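Local coordinates for autophagy protein 5 (Saccharomyces cerevisiae, PDB 2DYO), which takes part in autophagic vesicle formation and cytoplasm-to-vacuole transport and is required for selective autophagy of the nucleus and of mitochondria, at residues Y74-F77 and T82-P85; Y47-M52 and I134-S139; V18-D23 and P53-K58; V42-Y47 and V92-L97. All blocks are in the same frame, centred on the assembly; numbering follows the deposited sequence.

In the fold
From the N terminus, the segment V18-D23, mostly strand, opens contact 3, V42-Y47 opens contact 4, and Y47-M52, sharing Y47 with it, opens contact 2. Contact 3 closes first, at P53-K58, so its loop crosses those of contacts 2 and 4. The hairpin of contact 1 then opens and closes at 74-85, lying wholly within both loops still open. V92-L97 closes contact 4 and I134-S139 closes contact 2; these two also cross. Contacts 1, 3 and 4 tie strands and helices of the ubiquitin-like UblA domain to one another, while contact 2 joins the approach to helix 52-59 with the chain leading to helix 142-159.

Contact 1. Residues Y74-F77 and T82-P85; sequences YFWF and TPIP
P83 brings its CA to 3.6 Å from F77 O and sets its ring beside the indole of W76, the two side chains pointing the same way. The nearest ring atoms, P83 CG and W76 NE1, are 4.2 Å apart and meet obliquely, a loose van der Waals contact at the indole; the indole N-H itself is taken up by E78. The next residue, I84, carries the main bond: its N donates to F77 O over 3.0 Å, with an almost straight N-H...O angle of 172°, although the donor stands above the carbonyl plane. This is the bond of a beta hairpin, strands 74-79 and 82-84, at the edge of the beta-grasp sheet of the ubiquitin-like UblA domain. The axes of the short strand segments stand at 92°, and one direct bond plus a water link join the two strands here. That water accepts from F77 N at 2.8 Å and donates to I84 O at 2.7 Å. With CG1 of I84 anti to its N (chi1 178°), the CG2 branch falls between N and carbonyl carbon and reaches F77 CB at 3.5 Å. On the sheet face shared by F77 and I84, both side chains also touch I121 of strand 118-126. P85 then turns away from strand 74-77 and packs on L93 of helix 90-98.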
# COMPACT_ATOMS: atom_id res chain seq x y z
N TYR A 74 -11.15 -13.01 16.30
CA TYR A 74 -10.21 -12.59 15.28
C TYR A 74 -10.25 -11.07 15.17
O TYR A 74 -11.27 -10.45 15.49
CB TYR A 74 -10.56 -13.21 13.92
CG TYR A 74 -10.23 -14.69 13.81
CD1 TYR A 74 -11.18 -15.66 14.12
CD2 TYR A 74 -8.97 -15.11 13.41
CE1 TYR A 74 -10.88 -17.02 14.01
CE2 TYR A 74 -8.65 -16.45 13.30
CZ TYR A 74 -9.61 -17.41 13.60
OH TYR A 74 -9.30 -18.74 13.49
N PHE A 75 -9.15 -10.47 14.74
CA PHE A 75 -9.07 -9.01 14.61
C PHE A 75 -8.76 -8.62 13.17
O PHE A 75 -7.92 -9.24 12.52
CB PHE A 75 -7.97 -8.46 15.52
CG PHE A 75 -8.12 -8.86 16.96
CD1 PHE A 75 -6.99 -9.10 17.74
CD2 PHE A 75 -9.38 -8.97 17.55
CE1 PHE A 75 -7.11 -9.45 19.08
CE2 PHE A 75 -9.51 -9.33 18.89
CZ PHE A 75 -8.37 -9.57 19.66
N TRP A 76 -9.43 -7.58 12.69
CA TRP A 76 -9.21 -7.08 11.33
C TRP A 76 -9.65 -5.63 11.21
O TRP A 76 -10.36 -5.11 12.08
CB TRP A 76 -9.94 -7.96 10.31
CG TRP A 76 -11.44 -7.91 10.35
CD1 TRP A 76 -12.25 -7.01 9.71
CD2 TRP A 76 -12.31 -8.81 11.05
NE1 TRP A 76 -13.57 -7.30 9.97
CE2 TRP A 76 -13.64 -8.39 10.78
CE3 TRP A 76 -12.10 -9.92 11.87
CZ2 TRP A 76 -14.75 -9.05 11.32
CZ3 TRP A 76 -13.21 -10.58 12.41
CH2 TRP A 76 -14.52 -10.14 12.12
N PHE A 77 -9.21 -4.96 10.14
CA PHE A 77 -9.56 -3.57 9.93
C PHE A 77 -10.78 -3.40 9.05
O PHE A 77 -11.08 -4.24 8.20
CB PHE A 77 -8.41 -2.80 9.28
CG PHE A 77 -7.17 -2.74 10.12
CD1 PHE A 77 -6.04 -3.48 9.77
CD2 PHE A 77 -7.11 -1.91 11.24
CE1 PHE A 77 -4.87 -3.39 10.52
CE2 PHE A 77 -5.94 -1.82 11.99
CZ PHE A 77 -4.82 -2.56 11.63
N THR A 82 -16.92 -1.87 6.05
CA THR A 82 -16.46 -2.82 5.03
C THR A 82 -15.04 -3.30 5.33
O THR A 82 -14.11 -2.50 5.45
CB THR A 82 -16.47 -2.18 3.63
OG1 THR A 82 -17.82 -1.95 3.22
CG2 THR A 82 -15.79 -3.10 2.62
N PRO A 83 -14.86 -4.63 5.45
CA PRO A 83 -13.53 -5.19 5.73
C PRO A 83 -12.48 -4.69 4.74
O PRO A 83 -12.72 -4.66 3.53
CB PRO A 83 -13.77 -6.69 5.62
CG PRO A 83 -15.17 -6.83 6.14
CD PRO A 83 -15.88 -5.68 5.45
N ILE A 84 -11.32 -4.31 5.25
CA ILE A 84 -10.23 -3.82 4.42
C ILE A 84 -8.97 -4.66 4.72
O ILE A 84 -8.51 -4.72 5.86
CB ILE A 84 -9.99 -2.31 4.69
CG1 ILE A 84 -8.82 -1.79 3.86
CG2 ILE A 84 -9.76 -2.06 6.16
CD1 ILE A 84 -8.58 -0.30 4.03
N PRO A 85 -8.40 -5.30 3.68
CA PRO A 85 -7.20 -6.15 3.77
C PRO A 85 -5.94 -5.41 4.20
O PRO A 85 -5.57 -4.42 3.58
CB PRO A 85 -7.05 -6.72 2.35
CG PRO A 85 -8.37 -6.43 1.68
CD PRO A 85 -8.80 -5.13 2.27
O HOH W 1 -7.80 -6.18 8.01

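Contact 2. Residues Y47-M52 and I134-S139; sequences YLVNYM and IPIASS
I136 gives up 63 Å² of its surface to M52 and V49, and it does so through a single methyl, CG2. With CG1 beside the backbone N (chi1 -63°), CG2 is swung anti to that N and faces the 47-52 segment. M52 supplies the larger share of the opposing surface. Its chain is bent at both chi2 (-45°) and chi3 (-64°), which curls it round the methyl: CG lies 3.7 Å from I136 CG2, SD 4.0 Å and CE 4.1 Å from the same atom. V49 closes in with CG2, 3.9 Å from I136 CG2, its side chain sliding past that of I136 in the opposite direction. All three residues are buried, and methyl and methylene carbons and the weakly polar thioether sulfur make the contact apolar throughout. V49 and M52 come together on one side because residues 48-51 form a 3-10 segment, evidenced by the bond from Y51 N to L48 O at 3.0 Å. I136 and M52 both rest on F77, and the backbone of I136 is hydrogen-bonded to F75. The arrangement is that of a connecting segment packed against the entrance to the beta-grasp helix 52-59, just before the chain passes into helix 142-159 of the alpha-helical region.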
# COMPACT_ATOMS: atom_id res chain seq x y z
N TYR A 47 2.38 -1.11 5.62
CA TYR A 47 1.15 -1.86 5.91
C TYR A 47 0.52 -1.31 7.19
O TYR A 47 1.23 -0.90 8.11
CB TYR A 47 1.44 -3.34 6.15
CG TYR A 47 1.95 -4.12 4.95
CD1 TYR A 47 1.24 -4.14 3.75
CD2 TYR A 47 3.10 -4.89 5.04
CE1 TYR A 47 1.67 -4.93 2.67
CE2 TYR A 47 3.54 -5.67 3.98
CZ TYR A 47 2.82 -5.69 2.81
OH TYR A 47 3.26 -6.50 1.78
N LEU A 48 -0.81 -1.34 7.25
CA LEU A 48 -1.52 -0.86 8.43
C LEU A 48 -1.13 -1.67 9.67
O LEU A 48 -1.11 -1.16 10.78
CB LEU A 48 -3.04 -0.95 8.22
CG LEU A 48 -3.67 0.03 7.21
CD1 LEU A 48 -5.13 -0.36 6.99
CD2 LEU A 48 -3.56 1.45 7.73
N VAL A 49 -0.84 -2.94 9.45
CA VAL A 49 -0.47 -3.85 10.52
C VAL A 49 0.81 -3.45 11.25
O VAL A 49 1.06 -3.88 12.38
CB VAL A 49 -0.39 -5.28 9.97
CG1 VAL A 49 1.03 -5.64 9.60
CG2 VAL A 49 -1.03 -6.25 10.94
N ASN A 50 1.62 -2.59 10.63
CA ASN A 50 2.84 -2.13 11.28
C ASN A 50 2.52 -1.18 12.44
O ASN A 50 3.42 -0.73 13.16
CB ASN A 50 3.74 -1.42 10.26
CG ASN A 50 4.40 -2.40 9.31
OD1 ASN A 50 4.94 -2.03 8.27
ND2 ASN A 50 4.36 -3.67 9.69
N TYR A 51 1.24 -0.87 12.62
CA TYR A 51 0.84 0.02 13.69
C TYR A 51 0.12 -0.67 14.85
O TYR A 51 -0.43 -0.00 15.73
CB TYR A 51 -0.02 1.16 13.12
CG TYR A 51 0.76 1.98 12.12
CD1 TYR A 51 0.93 1.53 10.81
CD2 TYR A 51 1.47 3.11 12.51
CE1 TYR A 51 1.79 2.18 9.93
CE2 TYR A 51 2.33 3.77 11.64
CZ TYR A 51 2.49 3.29 10.35
OH TYR A 51 3.39 3.90 9.51
N MET A 52 0.13 -2.00 14.87
CA MET A 52 -0.51 -2.73 15.96
C MET A 52 0.18 -2.46 17.30
O MET A 52 -0.48 -2.32 18.33
CB MET A 52 -0.53 -4.23 15.66
CG MET A 52 -1.48 -4.61 14.55
SD MET A 52 -3.08 -3.78 14.71
CE MET A 52 -3.69 -4.46 16.25
N ILE A 134 -7.32 -11.85 5.85
CA ILE A 134 -6.28 -12.47 6.66
C ILE A 134 -6.32 -11.72 7.98
O ILE A 134 -6.08 -10.51 8.01
CB ILE A 134 -4.88 -12.28 6.05
CG1 ILE A 134 -4.83 -12.86 4.64
CG2 ILE A 134 -3.83 -12.92 6.95
CD1 ILE A 134 -3.51 -12.62 3.94
N PRO A 135 -6.62 -12.41 9.09
CA PRO A 135 -6.69 -11.77 10.40
C PRO A 135 -5.36 -11.17 10.88
O PRO A 135 -4.29 -11.59 10.45
CB PRO A 135 -7.18 -12.89 11.31
CG PRO A 135 -6.57 -14.11 10.69
CD PRO A 135 -6.79 -13.87 9.20
N ILE A 136 -5.45 -10.17 11.75
CA ILE A 136 -4.27 -9.53 12.31
C ILE A 136 -3.67 -10.50 13.32
O ILE A 136 -4.34 -10.89 14.28
CB ILE A 136 -4.64 -8.21 13.01
CG1 ILE A 136 -5.22 -7.24 11.97
CG2 ILE A 136 -3.42 -7.61 13.71
CD1 ILE A 136 -6.00 -6.07 12.56
N ALA A 137 -2.42 -10.89 13.11
CA ALA A 137 -1.78 -11.87 13.98
C ALA A 137 -1.09 -11.34 15.23
O ALA A 137 -0.86 -10.14 15.39
CB ALA A 137 -0.79 -12.70 13.17
N SER A 138 -0.78 -12.28 16.11
CA SER A 138 -0.07 -12.02 17.36
C SER A 138 1.40 -12.25 17.03
O SER A 138 2.30 -11.78 17.73
CB SER A 138 -0.54 -12.99 18.44
OG SER A 138 -0.49 -14.34 17.99
N SER A 139 1.64 -13.00 15.95
CA SER A 139 2.98 -13.30 15.47
C SER A 139 3.58 -12.01 14.93
O SER A 139 3.14 -11.51 13.89
CB SER A 139 2.91 -14.36 14.36
OG SER A 139 4.19 -14.68 13.86

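Contact 3. Residues V18-D23 and P53-K58; sequences VLVSID and PLIWNK
The backbones of I22, on strand 15-22, and I55, on helix 52-59, come no nearer than 8.6 Å between CA atoms, so the distance is spanned by side chains. V20 and I22, two residues apart on the strand, both point at the helix, and I55 answers them with its two branches. CD1 of I55, at the end of an extended arm (chi2 180°), reaches V20 CG1 at 4.2 Å, the side chains crossing at about a right angle. The other branch, CG2, meets I22 CD1 at 3.6 Å, the tighter of the two touches. I22 presents that methyl because its chain is bent at chi2 (-57°) rather than stretched out. I55 thus straddles the step from V20 to I22, contributing 51 of the 102 Å² buried. This is the helix-on-sheet packing of the ubiquitin-like beta-grasp fold, where one face of the strands is laid against helix 52-59. Nearby, K58 NZ bonds the backbone oxygens of E34 and V37, a separate polar tie from the same helix. Between the two segments themselves every touching atom is a carbon of a buried aliphatic side chain, which implies that close fit and exclusion of water hold them together rather than directional bonds.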
# COMPACT_ATOMS: atom_id res chain seq x y z
N VAL A 18 -4.30 9.39 8.83
CA VAL A 18 -5.12 8.22 9.11
C VAL A 18 -5.79 8.31 10.47
O VAL A 18 -5.12 8.49 11.50
CB VAL A 18 -4.29 6.92 9.05
CG1 VAL A 18 -5.15 5.73 9.46
CG2 VAL A 18 -3.75 6.72 7.63
N LEU A 19 -7.11 8.18 10.48
CA LEU A 19 -7.86 8.23 11.72
C LEU A 19 -8.26 6.82 12.10
O LEU A 19 -9.13 6.22 11.48
CB LEU A 19 -9.11 9.10 11.54
CG LEU A 19 -9.91 9.37 12.81
CD1 LEU A 19 -9.01 10.04 13.84
CD2 LEU A 19 -11.13 10.24 12.50
N VAL A 20 -7.60 6.28 13.12
CA VAL A 20 -7.90 4.93 13.57
C VAL A 20 -8.84 4.96 14.77
O VAL A 20 -8.61 5.69 15.74
CB VAL A 20 -6.61 4.17 13.98
CG1 VAL A 20 -6.97 2.78 14.48
CG2 VAL A 20 -5.67 4.07 12.78
N SER A 21 -9.90 4.17 14.70
CA SER A 21 -10.85 4.08 15.80
C SER A 21 -10.89 2.64 16.29
O SER A 21 -10.93 1.70 15.49
CB SER A 21 -12.24 4.51 15.33
OG SER A 21 -12.71 3.64 14.32
N ILE A 22 -10.87 2.48 17.60
CA ILE A 22 -10.89 1.16 18.22
C ILE A 22 -12.31 0.85 18.67
O ILE A 22 -12.83 1.52 19.56
CB ILE A 22 -9.97 1.11 19.46
CG1 ILE A 22 -8.58 1.65 19.10
CG2 ILE A 22 -9.89 -0.31 20.00
CD1 ILE A 22 -7.90 0.92 17.96
N ASP A 23 -12.95 -0.15 18.07
CA ASP A 23 -14.31 -0.51 18.45
C ASP A 23 -14.41 -0.76 19.95
O ASP A 23 -13.50 -1.34 20.55
CB ASP A 23 -14.80 -1.75 17.70
CG ASP A 23 -15.32 -1.42 16.31
OD1 ASP A 23 -15.95 -2.30 15.70
OD2 ASP A 23 -15.09 -0.29 15.83
N PRO A 53 1.53 -2.41 17.31
CA PRO A 53 2.23 -2.16 18.57
C PRO A 53 1.79 -0.82 19.17
O PRO A 53 1.55 -0.72 20.37
CB PRO A 53 3.70 -2.13 18.14
CG PRO A 53 3.72 -3.13 17.02
CD PRO A 53 2.48 -2.75 16.24
N LEU A 54 1.68 0.19 18.31
CA LEU A 54 1.27 1.52 18.73
C LEU A 54 -0.16 1.48 19.29
O LEU A 54 -0.47 2.13 20.29
CB LEU A 54 1.32 2.48 17.53
CG LEU A 54 0.93 3.93 17.77
CD1 LEU A 54 2.00 4.62 18.60
CD2 LEU A 54 0.76 4.65 16.43
N ILE A 55 -1.02 0.71 18.63
CA ILE A 55 -2.40 0.57 19.06
C ILE A 55 -2.50 -0.15 20.41
O ILE A 55 -3.10 0.36 21.36
CB ILE A 55 -3.23 -0.20 18.02
CG1 ILE A 55 -3.33 0.62 16.72
CG2 ILE A 55 -4.62 -0.51 18.57
CD1 ILE A 55 -4.12 -0.06 15.62
N TRP A 56 -1.91 -1.33 20.48
CA TRP A 56 -1.94 -2.11 21.71
C TRP A 56 -1.40 -1.32 22.90
O TRP A 56 -2.03 -1.28 23.96
CB TRP A 56 -1.15 -3.41 21.53
CG TRP A 56 -1.84 -4.41 20.63
CD1 TRP A 56 -1.29 -5.09 19.58
CD2 TRP A 56 -3.20 -4.85 20.73
NE1 TRP A 56 -2.22 -5.92 19.02
CE2 TRP A 56 -3.40 -5.80 19.70
CE3 TRP A 56 -4.26 -4.54 21.58
CZ2 TRP A 56 -4.62 -6.44 19.50
CZ3 TRP A 56 -5.49 -5.18 21.38
CH2 TRP A 56 -5.65 -6.12 20.35
N ASN A 57 -0.25 -0.69 22.72
CA ASN A 57 0.36 0.09 23.81
C ASN A 57 -0.56 1.17 24.36
O ASN A 57 -0.43 1.55 25.52
CB ASN A 57 1.66 0.74 23.35
CG ASN A 57 2.28 1.62 24.43
OD1 ASN A 57 2.69 1.13 25.48
ND2 ASN A 57 2.33 2.92 24.17
N LYS A 58 -1.47 1.67 23.54
CA LYS A 58 -2.37 2.73 24.00
C LYS A 58 -3.63 2.24 24.69
O LYS A 58 -4.15 2.92 25.58
CB LYS A 58 -2.76 3.64 22.83
CG LYS A 58 -3.66 4.80 23.25
CD LYS A 58 -3.98 5.74 22.10
CE LYS A 58 -4.73 6.96 22.62
NZ LYS A 58 -4.99 7.97 21.56

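Contact 4. Residues V42-Y47 and V92-L97; sequences VPRETY and VLFDCL
R44 grips one oxygen of D95 with both terminal nitrogens. NH2 donates to D95 OD1 at 3.1 Å and NH1 to the same OD1 at 3.2 Å, in a salt bridge whose N-H...O angles, 149° and 147°, are bent as a two-to-one fork requires. OD1 lies almost in the guanidinium plane, whereas the carboxylate is turned 51° from that plane; NH1 meets it nearly in line with its C-O bond, NH2 from above the carboxylate. The arginine spans the gap by running extended from CG to NE. The other carboxylate oxygen, OD2, is bonded by the backbone N of G257, so each oxygen of this buried group has a donor. NH1 also makes a salt bridge, the stronger polar tie of R44, to an acidic side chain of the other protein chain, and lies 3.4 Å from F94 CD2, approaching the ring obliquely. With a methionine in place of R44, D95 OD1 would be likely to lose both donors and the acid of the other chain its salt-bridge mate. Next to R44, E45 is satisfied too, OE1 by Q256 and OE2 by the backbone N of F276. Since Q256, G257 and F276 lie in the UblB part of the chain, the arrangement marks a polar junction where the two ubiquitin-like domains and the bound protein chain meet.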
# COMPACT_ATOMS: atom_id res chain seq x y z
N VAL A 42 0.73 8.00 8.20
CA VAL A 42 1.14 6.69 7.73
C VAL A 42 1.65 6.76 6.30
O VAL A 42 0.99 7.33 5.43
CB VAL A 42 -0.05 5.71 7.78
CG1 VAL A 42 0.35 4.36 7.20
CG2 VAL A 42 -0.53 5.55 9.22
N PRO A 43 2.83 6.18 6.03
CA PRO A 43 3.37 6.20 4.67
C PRO A 43 2.44 5.44 3.72
O PRO A 43 1.71 4.54 4.14
CB PRO A 43 4.72 5.47 4.82
CG PRO A 43 5.11 5.76 6.25
CD PRO A 43 3.80 5.59 6.98
N ARG A 44 2.46 5.82 2.45
CA ARG A 44 1.66 5.11 1.47
C ARG A 44 2.34 3.75 1.29
O ARG A 44 1.69 2.73 1.08
CB ARG A 44 1.66 5.86 0.13
CG ARG A 44 0.47 6.80 -0.06
CD ARG A 44 0.63 7.59 -1.36
NE ARG A 44 -0.61 8.24 -1.78
CZ ARG A 44 -1.53 7.68 -2.56
NH1 ARG A 44 -2.62 8.35 -2.89
NH2 ARG A 44 -1.35 6.44 -3.00
N GLU A 45 3.67 3.74 1.41
CA GLU A 45 4.44 2.51 1.23
C GLU A 45 4.71 1.76 2.53
O GLU A 45 5.85 1.70 3.01
CB GLU A 45 5.77 2.82 0.54
CG GLU A 45 5.65 3.52 -0.81
CD GLU A 45 5.18 2.61 -1.93
OE1 GLU A 45 5.33 3.02 -3.10
OE2 GLU A 45 4.66 1.50 -1.67
N THR A 46 3.66 1.17 3.10
CA THR A 46 3.80 0.37 4.32
C THR A 46 2.50 -0.39 4.51
O THR A 46 1.62 -0.33 3.65
CB THR A 46 4.09 1.26 5.56
OG1 THR A 46 4.48 0.41 6.66
CG2 THR A 46 2.85 2.06 5.97
N TYR A 47 2.38 -1.11 5.62
CA TYR A 47 1.15 -1.86 5.91
C TYR A 47 0.52 -1.31 7.19
O TYR A 47 1.23 -0.90 8.11
CB TYR A 47 1.44 -3.34 6.15
CG TYR A 47 1.95 -4.12 4.95
CD1 TYR A 47 1.24 -4.14 3.75
CD2 TYR A 47 3.10 -4.89 5.04
CE1 TYR A 47 1.67 -4.93 2.67
CE2 TYR A 47 3.54 -5.67 3.98
CZ TYR A 47 2.82 -5.69 2.81
OH TYR A 47 3.26 -6.50 1.78
N VAL A 92 -2.24 1.82 -1.84
CA VAL A 92 -3.05 1.04 -2.77
C VAL A 92 -4.47 0.91 -2.21
O VAL A 92 -5.45 0.96 -2.96
CB VAL A 92 -2.43 -0.37 -2.99
CG1 VAL A 92 -3.38 -1.25 -3.81
CG2 VAL A 92 -1.10 -0.22 -3.75
N LEU A 93 -4.58 0.74 -0.90
CA LEU A 93 -5.89 0.65 -0.27
C LEU A 93 -6.57 2.00 -0.44
O LEU A 93 -7.77 2.08 -0.76
CB LEU A 93 -5.75 0.33 1.23
CG LEU A 93 -5.29 -1.08 1.62
CD1 LEU A 93 -5.10 -1.16 3.13
CD2 LEU A 93 -6.32 -2.11 1.18
N PHE A 94 -5.80 3.07 -0.25
CA PHE A 94 -6.33 4.42 -0.37
C PHE A 94 -6.86 4.69 -1.78
O PHE A 94 -7.96 5.20 -1.95
CB PHE A 94 -5.25 5.46 -0.04
CG PHE A 94 -5.74 6.88 -0.08
CD1 PHE A 94 -6.46 7.41 0.98
CD2 PHE A 94 -5.50 7.68 -1.19
CE1 PHE A 94 -6.93 8.73 0.94
CE2 PHE A 94 -5.96 9.00 -1.25
CZ PHE A 94 -6.68 9.52 -0.18
N ASP A 95 -6.05 4.36 -2.79
CA ASP A 95 -6.45 4.57 -4.18
C ASP A 95 -7.74 3.84 -4.49
O ASP A 95 -8.60 4.35 -5.21
CB ASP A 95 -5.35 4.10 -5.14
CG ASP A 95 -4.12 4.97 -5.10
OD1 ASP A 95 -4.13 5.98 -4.37
OD2 ASP A 95 -3.14 4.66 -5.81
N CYS A 96 -7.87 2.63 -3.95
CA CYS A 96 -9.05 1.83 -4.18
C CYS A 96 -10.29 2.47 -3.55
O CYS A 96 -11.39 2.37 -4.09
CB CYS A 96 -8.85 0.43 -3.61
SG CYS A 96 -10.35 -0.55 -3.64
N LEU A 97 -10.10 3.14 -2.42
CA LEU A 97 -11.21 3.79 -1.73
C LEU A 97 -11.50 5.20 -2.25
O LEU A 97 -12.65 5.64 -2.26
CB LEU A 97 -10.93 3.86 -0.22
CG LEU A 97 -10.77 2.53 0.52
CD1 LEU A 97 -10.31 2.78 1.95
CD2 LEU A 97 -12.08 1.77 0.50